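Long-range contacts in pectate lyase/Amb allergen (Acidovorax citrulli, PDB 4HWV), which probably cleaves pectate by a lyase reaction, as a secreted, calcium-binding member of polysaccharide lyase family 1: residues A[195-203]-A[478-486]; A[235-246]-A[289-300]. One frame throughout, in Å; residues are numbered along the deposited sequence.

Interaction 1: residues A[195-203]-A[478-486]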
loop_
_atom_site.group_PDB
_atom_site.type_symbol
_atom_site.label_atom_id
_atom_site.label_comp_id
_atom_site.label_asym_id
_atom_site.label_seq_id
_atom_site.Cartn_x
_atom_site.Cartn_y
_atom_site.Cartn_z
ATOM N N ILE A 195 -7.529 -24.233 -17.595
ATOM C CA ILE A 195 -6.971 -22.883 -17.480
ATOM C C ILE A 195 -5.702 -22.930 -16.639
ATOM O O ILE A 195 -5.666 -23.605 -15.598
ATOM C CB ILE A 195 -8.004 -21.917 -16.858
ATOM C CG1 ILE A 195 -9.157 -21.673 -17.843
ATOM C CG2 ILE A 195 -7.343 -20.597 -16.449
ATOM C CD1 ILE A 195 -10.397 -21.031 -17.206
ATOM N N VAL A 196 -4.648 -22.251 -17.119
ATOM C CA VAL A 196 -3.374 -22.168 -16.416
ATOM C C VAL A 196 -3.042 -20.688 -16.214
ATOM O O VAL A 196 -3.149 -19.885 -17.153
ATOM C CB VAL A 196 -2.258 -22.853 -17.228
ATOM C CG1 VAL A 196 -0.871 -22.507 -16.644
ATOM C CG2 VAL A 196 -2.493 -24.363 -17.298
ATOM N N ILE A 197 -2.645 -20.329 -14.987
ATOM C CA ILE A 197 -2.308 -18.944 -14.665
ATOM C C ILE A 197 -0.986 -18.964 -13.908
ATOM O O ILE A 197 -0.903 -19.598 -12.853
ATOM C CB ILE A 197 -3.429 -18.279 -13.789
ATOM C CG1 ILE A 197 -4.765 -18.271 -14.556
ATOM C CG2 ILE A 197 -3.034 -16.878 -13.363
ATOM C CD1 ILE A 197 -5.956 -17.843 -13.729
ATOM N N ARG A 198 0.056 -18.321 -14.452
ATOM C CA ARG A 198 1.390 -18.368 -13.838
ATOM C C ARG A 198 2.131 -17.044 -13.937
ATOM O O ARG A 198 1.967 -16.291 -14.888
ATOM C CB ARG A 198 2.292 -19.417 -14.511
ATOM C CG ARG A 198 1.642 -20.771 -14.679
ATOM C CD ARG A 198 2.594 -21.735 -15.349
ATOM N NE ARG A 198 3.610 -22.250 -14.430
ATOM C CZ ARG A 198 4.631 -23.002 -14.816
ATOM N NH1 ARG A 198 4.847 -23.228 -16.113
ATOM N NH2 ARG A 198 5.446 -23.508 -13.904
ATOM N N ASN A 199 2.986 -16.799 -12.942
ATOM C CA ASN A 199 3.980 -15.741 -12.990
ATOM C C ASN A 199 3.417 -14.328 -13.037
ATOM O O ASN A 199 4.059 -13.436 -13.581
ATOM C CB ASN A 199 4.970 -15.952 -14.141
ATOM C CG ASN A 199 6.265 -15.191 -13.922
ATOM O OD1 ASN A 199 6.750 -15.120 -12.791
ATOM N ND2 ASN A 199 6.837 -14.628 -14.995
ATOM N N ILE A 200 2.260 -14.114 -12.402
ATOM C CA ILE A 200 1.623 -12.795 -12.369
ATOM C C ILE A 200 1.500 -12.360 -10.914
ATOM O O ILE A 200 1.239 -13.177 -10.014
ATOM C CB ILE A 200 0.223 -12.859 -13.025
ATOM C CG1 ILE A 200 0.377 -13.200 -14.505
ATOM C CG2 ILE A 200 -0.561 -11.545 -12.849
ATOM C CD1 ILE A 200 -0.869 -13.785 -15.133
ATOM N N THR A 201 1.714 -11.070 -10.676
ATOM C CA THR A 201 1.401 -10.473 -9.375
ATOM C C THR A 201 0.026 -9.812 -9.455
ATOM O O THR A 201 -0.163 -8.862 -10.216
ATOM C CB THR A 201 2.486 -9.467 -8.973
ATOM O OG1 THR A 201 3.687 -10.194 -8.745
ATOM C CG2 THR A 201 2.130 -8.731 -7.684
ATOM N N PHE A 202 -0.924 -10.341 -8.677
ATOM C CA PHE A 202 -2.295 -9.867 -8.634
ATOM C C PHE A 202 -2.438 -8.987 -7.394
ATOM O O PHE A 202 -2.051 -9.411 -6.303
ATOM C CB PHE A 202 -3.247 -11.057 -8.492
ATOM C CG PHE A 202 -3.380 -11.909 -9.719
ATOM C CD1 PHE A 202 -4.359 -11.599 -10.662
ATOM C CD2 PHE A 202 -2.559 -13.014 -9.933
ATOM C CE1 PHE A 202 -4.517 -12.368 -11.793
ATOM C CE2 PHE A 202 -2.724 -13.801 -11.079
ATOM C CZ PHE A 202 -3.697 -13.485 -11.999
ATOM N N GLU A 203 -2.997 -7.787 -7.539
ATOM C CA GLU A 203 -3.182 -6.911 -6.370
ATOM C C GLU A 203 -4.551 -6.274 -6.315
ATOM O O GLU A 203 -5.029 -5.725 -7.312
ATOM C CB GLU A 203 -2.195 -5.733 -6.376
ATOM C CG GLU A 203 -0.722 -6.149 -6.304
ATOM C CD GLU A 203 0.248 -4.994 -6.380
ATOM O OE1 GLU A 203 -0.160 -3.832 -6.196
ATOM O OE2 GLU A 203 1.446 -5.269 -6.609
ATOM N N ALA A 478 8.884 -19.213 -3.768
ATOM C CA ALA A 478 7.472 -19.102 -4.138
ATOM C C ALA A 478 7.130 -17.789 -4.822
ATOM O O ALA A 478 7.809 -16.777 -4.634
ATOM C CB ALA A 478 6.596 -19.284 -2.904
ATOM N N GLY A 479 6.046 -17.804 -5.593
ATOM C CA GLY A 479 5.464 -16.577 -6.113
ATOM C C GLY A 479 5.861 -16.195 -7.525
ATOM O O GLY A 479 6.536 -16.932 -8.266
ATOM N N ALA A 480 5.409 -15.011 -7.915
ATOM C CA ALA A 480 5.784 -14.439 -9.196
ATOM C C ALA A 480 7.248 -14.005 -9.203
ATOM O O ALA A 480 7.857 -13.787 -8.146
ATOM C CB ALA A 480 4.870 -13.243 -9.515
ATOM N N GLY A 481 7.810 -13.864 -10.398
ATOM C CA GLY A 481 9.168 -13.356 -10.519
ATOM C C GLY A 481 10.243 -14.401 -10.256
ATOM O O GLY A 481 11.394 -14.036 -10.043
ATOM N N LYS A 482 9.876 -15.687 -10.293
ATOM C CA LYS A 482 10.808 -16.770 -10.007
ATOM C C LYS A 482 11.056 -17.657 -11.233
ATOM O O LYS A 482 12.181 -18.067 -11.502
ATOM C CB LYS A 482 10.263 -17.621 -8.856
ATOM C CG LYS A 482 10.035 -16.876 -7.563
ATOM C CD LYS A 482 11.356 -16.430 -6.932
ATOM C CE LYS A 482 11.115 -15.723 -5.614
ATOM N NZ LYS A 482 12.372 -15.229 -5.022
ATOM N N LEU A 483 10.005 -17.947 -11.991
ATOM C CA LEU A 483 10.102 -18.813 -13.166
ATOM C C LEU A 483 10.914 -18.230 -14.307
ATOM O O LEU A 483 11.491 -18.982 -15.115
ATOM C CB LEU A 483 8.706 -19.141 -13.694
ATOM C CG LEU A 483 7.883 -20.109 -12.837
ATOM C CD1 LEU A 483 6.473 -20.195 -13.388
ATOM C CD2 LEU A 483 8.523 -21.503 -12.845
ATOM N N GLU A 484 10.904 -16.900 -14.418
ATOM C CA GLU A 484 11.608 -16.221 -15.501
ATOM C C GLU A 484 12.555 -15.172 -14.959
ATOM O O GLU A 484 12.316 -14.590 -13.893
ATOM C CB GLU A 484 10.613 -15.546 -16.461
ATOM C CG GLU A 484 9.734 -16.506 -17.236
ATOM C CD GLU A 484 8.918 -15.828 -18.336
ATOM O OE1 GLU A 484 8.864 -14.574 -18.398
ATOM O OE2 GLU A 484 8.343 -16.563 -19.156
ATOM N N GLY A 485 13.617 -14.914 -15.715
ATOM C CA GLY A 485 14.453 -13.755 -15.475
ATOM C C GLY A 485 13.764 -12.481 -15.926
ATOM O O GLY A 485 12.702 -12.517 -16.552
ATOM N N PRO A 486 14.369 -11.330 -15.616
ATOM C CA PRO A 486 13.753 -10.058 -15.997
ATOM C C PRO A 486 13.768 -9.867 -17.508
ATOM O O PRO A 486 14.632 -10.403 -18.210
ATOM C CB PRO A 486 14.659 -9.018 -15.326
ATOM C CG PRO A 486 15.959 -9.702 -15.192
ATOM C CD PRO A 486 15.645 -11.138 -14.912
HETATM O O HOH W 1 7.391 -17.084 -10.935
#
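Ala480 of the 478-486 loop meets Asn199 and Thr201 of the 195-203 segment, where the C-terminal tail, having left helix 470-477, runs over the outside of the right-handed parallel beta-helix at the turn between strands 192-198 and 201-203. Gly479, whose backbone angles call for glycine, turns its carbonyl O to water 1, which donates to it. The CB of Ala480 points at the turn and sits 3.4 Å from Thr201 OG1, with the carbonyl O of Ile200 a little farther off. Gly481, at positive phi, gives its N-H to Asn199 OD1 over 2.9 Å; the bond is fairly straight (159°), and the donor is tilted slightly from the carbonyl plane. The same OD1 takes a second proton from water 1 at 2.8 Å, and that water also accepts from Lys482 N, so Asn199 OD1 and water 1 together hold Gly479, Gly481 and Lys482. The reach of Asn199 comes from its first torsion, which carries CG opposite the backbone N (chi1 -159°). Its ND2 is held by the carbonyls of Gly171 and Gly173, which fixes which end of the amide faces the loop. Leu483 then crosses Arg198 at about a right angle and lays CD1 over one face of the guanidinium, near its rim; the bend at its third torsion brings the guanidinium round. Arg198 keeps its charge paired with Asp240 and bonds Asp19 O through NH1. Last comes Glu484, whose carboxylate is taken by the backbone N-H groups of Gly16, Ile18 and Gly173, joining N-terminal tail and beta-helix. Its plane stands 59° from the Asn199 amide, and OE1 stays 4.0 Å from Asn199 ND2.

Interaction 2: residues A[235-246]-A[289-300]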
loop_
_atom_site.group_PDB
_atom_site.type_symbol
_atom_site.label_atom_id
_atom_site.label_comp_id
_atom_site.label_asym_id
_atom_site.label_seq_id
_atom_site.Cartn_x
_atom_site.Cartn_y
_atom_site.Cartn_z
ATOM N N SER A 235 -13.525 -26.170 -14.472
ATOM C CA SER A 235 -12.894 -27.417 -14.050
ATOM C C SER A 235 -11.487 -27.458 -14.631
ATOM O O SER A 235 -11.300 -27.048 -15.782
ATOM C CB SER A 235 -13.675 -28.607 -14.607
ATOM O OG SER A 235 -13.045 -29.834 -14.283
ATOM N N HIS A 236 -10.522 -27.988 -13.880
ATOM C CA HIS A 236 -9.132 -28.171 -14.359
ATOM C C HIS A 236 -8.400 -26.845 -14.506
ATOM O O HIS A 236 -8.299 -26.265 -15.595
ATOM C CB HIS A 236 -9.063 -29.058 -15.603
ATOM C CG HIS A 236 -9.281 -30.493 -15.285
ATOM N ND1 HIS A 236 -10.527 -31.074 -15.286
ATOM C CD2 HIS A 236 -8.423 -31.449 -14.871
ATOM C CE1 HIS A 236 -10.420 -32.345 -14.945
ATOM N NE2 HIS A 236 -9.155 -32.596 -14.674
ATOM N N VAL A 237 -7.945 -26.361 -13.355
ATOM C CA VAL A 237 -7.388 -25.024 -13.218
ATOM C C VAL A 237 -6.101 -25.128 -12.415
ATOM O O VAL A 237 -6.109 -25.689 -11.315
ATOM C CB VAL A 237 -8.380 -24.072 -12.487
ATOM C CG1 VAL A 237 -7.751 -22.710 -12.262
ATOM C CG2 VAL A 237 -9.693 -23.933 -13.273
ATOM N N TRP A 238 -5.015 -24.592 -12.968
ATOM C CA TRP A 238 -3.716 -24.636 -12.321
ATOM C C TRP A 238 -3.218 -23.201 -12.136
ATOM O O TRP A 238 -2.981 -22.472 -13.120
ATOM C CB TRP A 238 -2.726 -25.443 -13.169
ATOM C CG TRP A 238 -1.380 -25.639 -12.508
ATOM C CD1 TRP A 238 -1.130 -25.869 -11.178
ATOM C CD2 TRP A 238 -0.099 -25.604 -13.159
ATOM N NE1 TRP A 238 0.222 -26.001 -10.971
ATOM C CE2 TRP A 238 0.881 -25.846 -12.169
ATOM C CE3 TRP A 238 0.319 -25.403 -14.495
ATOM C CZ2 TRP A 238 2.253 -25.858 -12.459
ATOM C CZ3 TRP A 238 1.685 -25.434 -14.775
ATOM C CH2 TRP A 238 2.628 -25.639 -13.764
ATOM N N ILE A 239 -3.106 -22.804 -10.869
ATOM C CA ILE A 239 -2.692 -21.461 -10.499
ATOM C C ILE A 239 -1.353 -21.629 -9.806
ATOM O O ILE A 239 -1.284 -22.116 -8.671
ATOM C CB ILE A 239 -3.742 -20.826 -9.557
ATOM C CG1 ILE A 239 -5.062 -20.653 -10.322
ATOM C CG2 ILE A 239 -3.227 -19.523 -8.953
ATOM C CD1 ILE A 239 -6.267 -20.417 -9.412
ATOM N N ASP A 240 -0.289 -21.244 -10.509
ATOM C CA ASP A 240 1.061 -21.605 -10.093
ATOM C C ASP A 240 2.042 -20.432 -10.166
ATOM O O ASP A 240 2.089 -19.708 -11.168
ATOM C CB ASP A 240 1.575 -22.728 -11.008
ATOM C CG ASP A 240 3.017 -23.104 -10.714
ATOM O OD1 ASP A 240 3.282 -23.800 -9.703
ATOM O OD2 ASP A 240 3.895 -22.687 -11.508
ATOM N N HIS A 241 2.849 -20.252 -9.120
ATOM C CA HIS A 241 3.915 -19.251 -9.158
ATOM C C HIS A 241 3.382 -17.842 -9.411
ATOM O O HIS A 241 3.957 -17.068 -10.191
ATOM C CB HIS A 241 4.994 -19.615 -10.195
ATOM C CG HIS A 241 6.035 -20.567 -9.694
ATOM N ND1 HIS A 241 6.050 -21.899 -10.041
ATOM C CD2 HIS A 241 7.139 -20.361 -8.934
ATOM C CE1 HIS A 241 7.115 -22.478 -9.504
ATOM N NE2 HIS A 241 7.788 -21.569 -8.819
ATOM N N ASN A 242 2.301 -17.487 -8.711
ATOM C CA ASN A 242 1.779 -16.121 -8.743
ATOM C C ASN A 242 1.911 -15.524 -7.357
ATOM O O ASN A 242 2.151 -16.235 -6.368
ATOM C CB ASN A 242 0.298 -16.085 -9.147
ATOM C CG ASN A 242 0.051 -16.773 -10.466
ATOM O OD1 ASN A 242 0.371 -16.228 -11.528
ATOM N ND2 ASN A 242 -0.522 -17.980 -10.409
ATOM N N THR A 243 1.763 -14.206 -7.292
ATOM C CA THR A 243 1.693 -13.509 -6.017
ATOM C C THR A 243 0.339 -12.816 -5.950
ATOM O O THR A 243 -0.141 -12.313 -6.967
ATOM C CB THR A 243 2.856 -12.514 -5.903
ATOM O OG1 THR A 243 4.074 -13.267 -5.920
ATOM C CG2 THR A 243 2.784 -11.674 -4.612
ATOM N N PHE A 244 -0.296 -12.822 -4.772
ATOM C CA PHE A 244 -1.616 -12.212 -4.571
ATOM C C PHE A 244 -1.583 -11.423 -3.279
ATOM O O PHE A 244 -1.072 -11.917 -2.276
ATOM C CB PHE A 244 -2.688 -13.279 -4.366
ATOM C CG PHE A 244 -2.889 -14.206 -5.534
ATOM C CD1 PHE A 244 -2.086 -15.323 -5.713
ATOM C CD2 PHE A 244 -3.954 -14.007 -6.403
ATOM C CE1 PHE A 244 -2.314 -16.192 -6.774
ATOM C CE2 PHE A 244 -4.187 -14.875 -7.449
ATOM C CZ PHE A 244 -3.362 -15.958 -7.643
ATOM N N SER A 245 -2.171 -10.225 -3.273
ATOM C CA SER A 245 -2.244 -9.416 -2.051
ATOM C C SER A 245 -3.285 -8.318 -2.198
ATOM O O SER A 245 -3.825 -8.114 -3.287
ATOM C CB SER A 245 -0.902 -8.742 -1.756
ATOM O OG SER A 245 -0.677 -7.694 -2.663
ATOM N N ASP A 246 -3.522 -7.579 -1.115
ATOM C CA ASP A 246 -4.366 -6.387 -1.181
ATOM C C ASP A 246 -3.600 -5.148 -1.654
ATOM O O ASP A 246 -4.077 -4.021 -1.488
ATOM C CB ASP A 246 -5.030 -6.109 0.169
ATOM C CG ASP A 246 -6.144 -7.098 0.476
ATOM O OD1 ASP A 246 -6.545 -7.856 -0.448
ATOM O OD2 ASP A 246 -6.626 -7.096 1.638
ATOM N N TYR A 289 -11.378 -29.560 -9.564
ATOM C CA TYR A 289 -10.041 -29.938 -10.039
ATOM C C TYR A 289 -9.120 -28.720 -10.162
ATOM O O TYR A 289 -8.577 -28.425 -11.231
ATOM C CB TYR A 289 -10.116 -30.751 -11.343
ATOM C CG TYR A 289 -10.909 -32.036 -11.212
ATOM C CD1 TYR A 289 -10.446 -33.095 -10.437
ATOM C CD2 TYR A 289 -12.111 -32.208 -11.882
ATOM C CE1 TYR A 289 -11.161 -34.273 -10.325
ATOM C CE2 TYR A 289 -12.835 -33.389 -11.767
ATOM C CZ TYR A 289 -12.351 -34.411 -10.982
ATOM O OH TYR A 289 -13.056 -35.589 -10.874
ATOM N N VAL A 290 -8.912 -28.054 -9.032
ATOM C CA VAL A 290 -8.113 -26.842 -8.985
ATOM C C VAL A 290 -6.883 -27.118 -8.150
ATOM O O VAL A 290 -6.979 -27.680 -7.059
ATOM C CB VAL A 290 -8.919 -25.705 -8.317
ATOM C CG1 VAL A 290 -8.112 -24.406 -8.290
ATOM C CG2 VAL A 290 -10.266 -25.534 -9.028
ATOM N N THR A 291 -5.727 -26.702 -8.650
ATOM C CA THR A 291 -4.496 -26.741 -7.858
ATOM C C THR A 291 -3.888 -25.354 -7.771
ATOM O O THR A 291 -3.699 -24.688 -8.803
ATOM C CB THR A 291 -3.474 -27.716 -8.458
ATOM O OG1 THR A 291 -4.000 -29.041 -8.331
ATOM C CG2 THR A 291 -2.124 -27.630 -7.728
ATOM N N LEU A 292 -3.576 -24.928 -6.545
ATOM C CA LEU A 292 -2.831 -23.698 -6.310
ATOM C C LEU A 292 -1.470 -24.100 -5.748
ATOM O O LEU A 292 -1.391 -24.618 -4.631
ATOM C CB LEU A 292 -3.577 -22.793 -5.317
ATOM C CG LEU A 292 -4.984 -22.404 -5.753
ATOM C CD1 LEU A 292 -6.028 -23.352 -5.165
ATOM C CD2 LEU A 292 -5.286 -20.976 -5.346
ATOM N N SER A 293 -0.412 -23.892 -6.532
ATOM C CA SER A 293 0.920 -24.367 -6.177
ATOM C C SER A 293 1.934 -23.230 -6.243
ATOM O O SER A 293 1.890 -22.387 -7.150
ATOM C CB SER A 293 1.338 -25.501 -7.117
ATOM O OG SER A 293 1.223 -25.104 -8.478
ATOM N N ASN A 294 2.846 -23.208 -5.275
ATOM C CA ASN A 294 4.030 -22.348 -5.359
ATOM C C ASN A 294 3.698 -20.863 -5.477
ATOM O O ASN A 294 4.446 -20.115 -6.110
ATOM C CB ASN A 294 4.915 -22.776 -6.547
ATOM C CG ASN A 294 5.181 -24.269 -6.551
ATOM O OD1 ASN A 294 5.625 -24.824 -5.540
ATOM N ND2 ASN A 294 4.894 -24.932 -7.681
ATOM N N ASN A 295 2.587 -20.444 -4.874
ATOM C CA ASN A 295 2.188 -19.027 -4.890
ATOM C C ASN A 295 2.578 -18.336 -3.592
ATOM O O ASN A 295 2.793 -18.992 -2.573
ATOM C CB ASN A 295 0.666 -18.870 -5.054
ATOM C CG ASN A 295 0.130 -19.540 -6.294
ATOM O OD1 ASN A 295 0.280 -19.027 -7.406
ATOM N ND2 ASN A 295 -0.526 -20.674 -6.115
ATOM N N HIS A 296 2.670 -17.010 -3.642
ATOM C CA HIS A 296 2.844 -16.184 -2.457
ATOM C C HIS A 296 1.562 -15.376 -2.257
ATOM O O HIS A 296 1.258 -14.498 -3.054
ATOM C CB HIS A 296 4.030 -15.242 -2.663
ATOM C CG HIS A 296 4.332 -14.375 -1.480
ATOM N ND1 HIS A 296 5.145 -13.268 -1.581
ATOM C CD2 HIS A 296 3.957 -14.454 -0.179
ATOM C CE1 HIS A 296 5.275 -12.712 -0.389
ATOM N NE2 HIS A 296 4.563 -13.411 0.480
ATOM N N PHE A 297 0.808 -15.700 -1.211
ATOM C CA PHE A 297 -0.407 -14.970 -0.868
ATOM C C PHE A 297 -0.105 -14.151 0.364
ATOM O O PHE A 297 0.346 -14.706 1.358
ATOM C CB PHE A 297 -1.546 -15.930 -0.495
ATOM C CG PHE A 297 -1.915 -16.921 -1.571
ATOM C CD1 PHE A 297 -2.823 -16.588 -2.571
ATOM C CD2 PHE A 297 -1.379 -18.204 -1.572
ATOM C CE1 PHE A 297 -3.184 -17.510 -3.549
ATOM C CE2 PHE A 297 -1.742 -19.138 -2.553
ATOM C CZ PHE A 297 -2.647 -18.788 -3.538
ATOM N N HIS A 298 -0.346 -12.846 0.327
ATOM C CA HIS A 298 -0.009 -12.040 1.501
ATOM C C HIS A 298 -0.920 -10.857 1.693
ATOM O O HIS A 298 -1.442 -10.305 0.727
ATOM C CB HIS A 298 1.480 -11.617 1.508
ATOM C CG HIS A 298 1.880 -10.649 0.423
ATOM N ND1 HIS A 298 1.855 -9.278 0.598
ATOM C CD2 HIS A 298 2.380 -10.857 -0.825
ATOM C CE1 HIS A 298 2.307 -8.688 -0.495
ATOM N NE2 HIS A 298 2.625 -9.623 -1.377
ATOM N N ASP A 299 -1.123 -10.478 2.952
ATOM C CA ASP A 299 -1.769 -9.208 3.293
ATOM C C ASP A 299 -3.210 -9.137 2.785
ATOM O O ASP A 299 -3.555 -8.404 1.853
ATOM C CB ASP A 299 -0.925 -8.027 2.816
ATOM C CG ASP A 299 0.386 -7.943 3.568
ATOM O OD1 ASP A 299 0.350 -7.661 4.780
ATOM O OD2 ASP A 299 1.434 -8.226 2.985
ATOM N N HIS A 300 -4.062 -9.894 3.463
ATOM C CA HIS A 300 -5.453 -9.997 3.072
ATOM C C HIS A 300 -6.217 -10.654 4.207
ATOM O O HIS A 300 -5.630 -11.422 4.993
ATOM C CB HIS A 300 -5.554 -10.832 1.790
ATOM C CG HIS A 300 -6.947 -11.000 1.288
ATOM N ND1 HIS A 300 -7.536 -10.104 0.415
ATOM C CD2 HIS A 300 -7.862 -11.969 1.521
ATOM C CE1 HIS A 300 -8.764 -10.509 0.150
ATOM N NE2 HIS A 300 -8.982 -11.643 0.795
HETATM O O HOH W 2 6.007 -12.563 -4.133
#
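The His236 ring carries Tyr289 CB over the centre of one face, a CH-pi contact, while the Tyr289 ring runs nearly parallel but slid aside and meets Ser235 OG at its edge. His241 is covered likewise: Asn294 CB stands 3.7 Å from its ring centroid, and Asp240 OD2 lies in the ring plane, bonded to ND1. The His298 ring has Ser245 CB on one face, toward the rim, and donates its ND1 N-H to Asp299 OD2. Phe244 and Phe297, paired on neighbouring strands, are near parallel (16°) yet barely overlap; their closest atoms, Phe244 CD1 and Phe297 CE1, are 3.3 Å apart. The Phe244 edge also faces Asn295 OD1.

Polar side chains link the strand ends and the turns. Ser293 OG, set between its backbone N and carbonyl carbon (chi1 54°), accepts from Trp238 NE1 at 2.8 Å, bent to 137°, and donates to the anti lone pair of Asp240 OD1 at 2.7 Å. Asn294 ND2 reaches that same OD1 nearly end-on, so two donors hold it, while OD2 also pairs with Arg198. Asn295 lies alongside Asn242, amide planes almost parallel: its OD1 accepts from Asn242 N and ND2, and its ND2 gives a proton to Ile239 O from above the carbonyl plane. Beyond strands 243-245 and 296-298, His300 ND1 bonds Asp246 OD1 at 2.6 Å, nearly straight, on the syn side but tilted out of the carboxylate plane.

Strands 237-240 and 290-293 run parallel, axes 4.8 Å apart; Val237, Ile239, Val290 and Leu292 share one face. Asn242 and Asn295, continued by Asn329, form the asparagine ladder of the right-handed parallel beta-helix of pectate lyases, with like residues such as Phe244 and Phe297 side by side on successive coils.

In the fold
Interactions 1 and 2 lie with their centres about 10 Å apart and share neighbouring coils of the beta-helix: strand 192-198 neighbours 237-240, and 201-203 neighbours 243-245, so the coils follow one another from 195-203 through 235-246 to 289-300. The 478-486 loop rests across their turns, with a probable hydrogen bond from Gly479 N to Asn294 O (2.9 Å) and another bond from Ala480 N to Thr243 OG1. Between the coils themselves, Phe202 N probably bonds Thr243 O (2.7 Å). Interaction 1 is remote from the metal site. Interaction 2 runs toward it: the His300 side chain is about 8 Å from the bound calcium, and about 6 Å from that of its ligand Asp278.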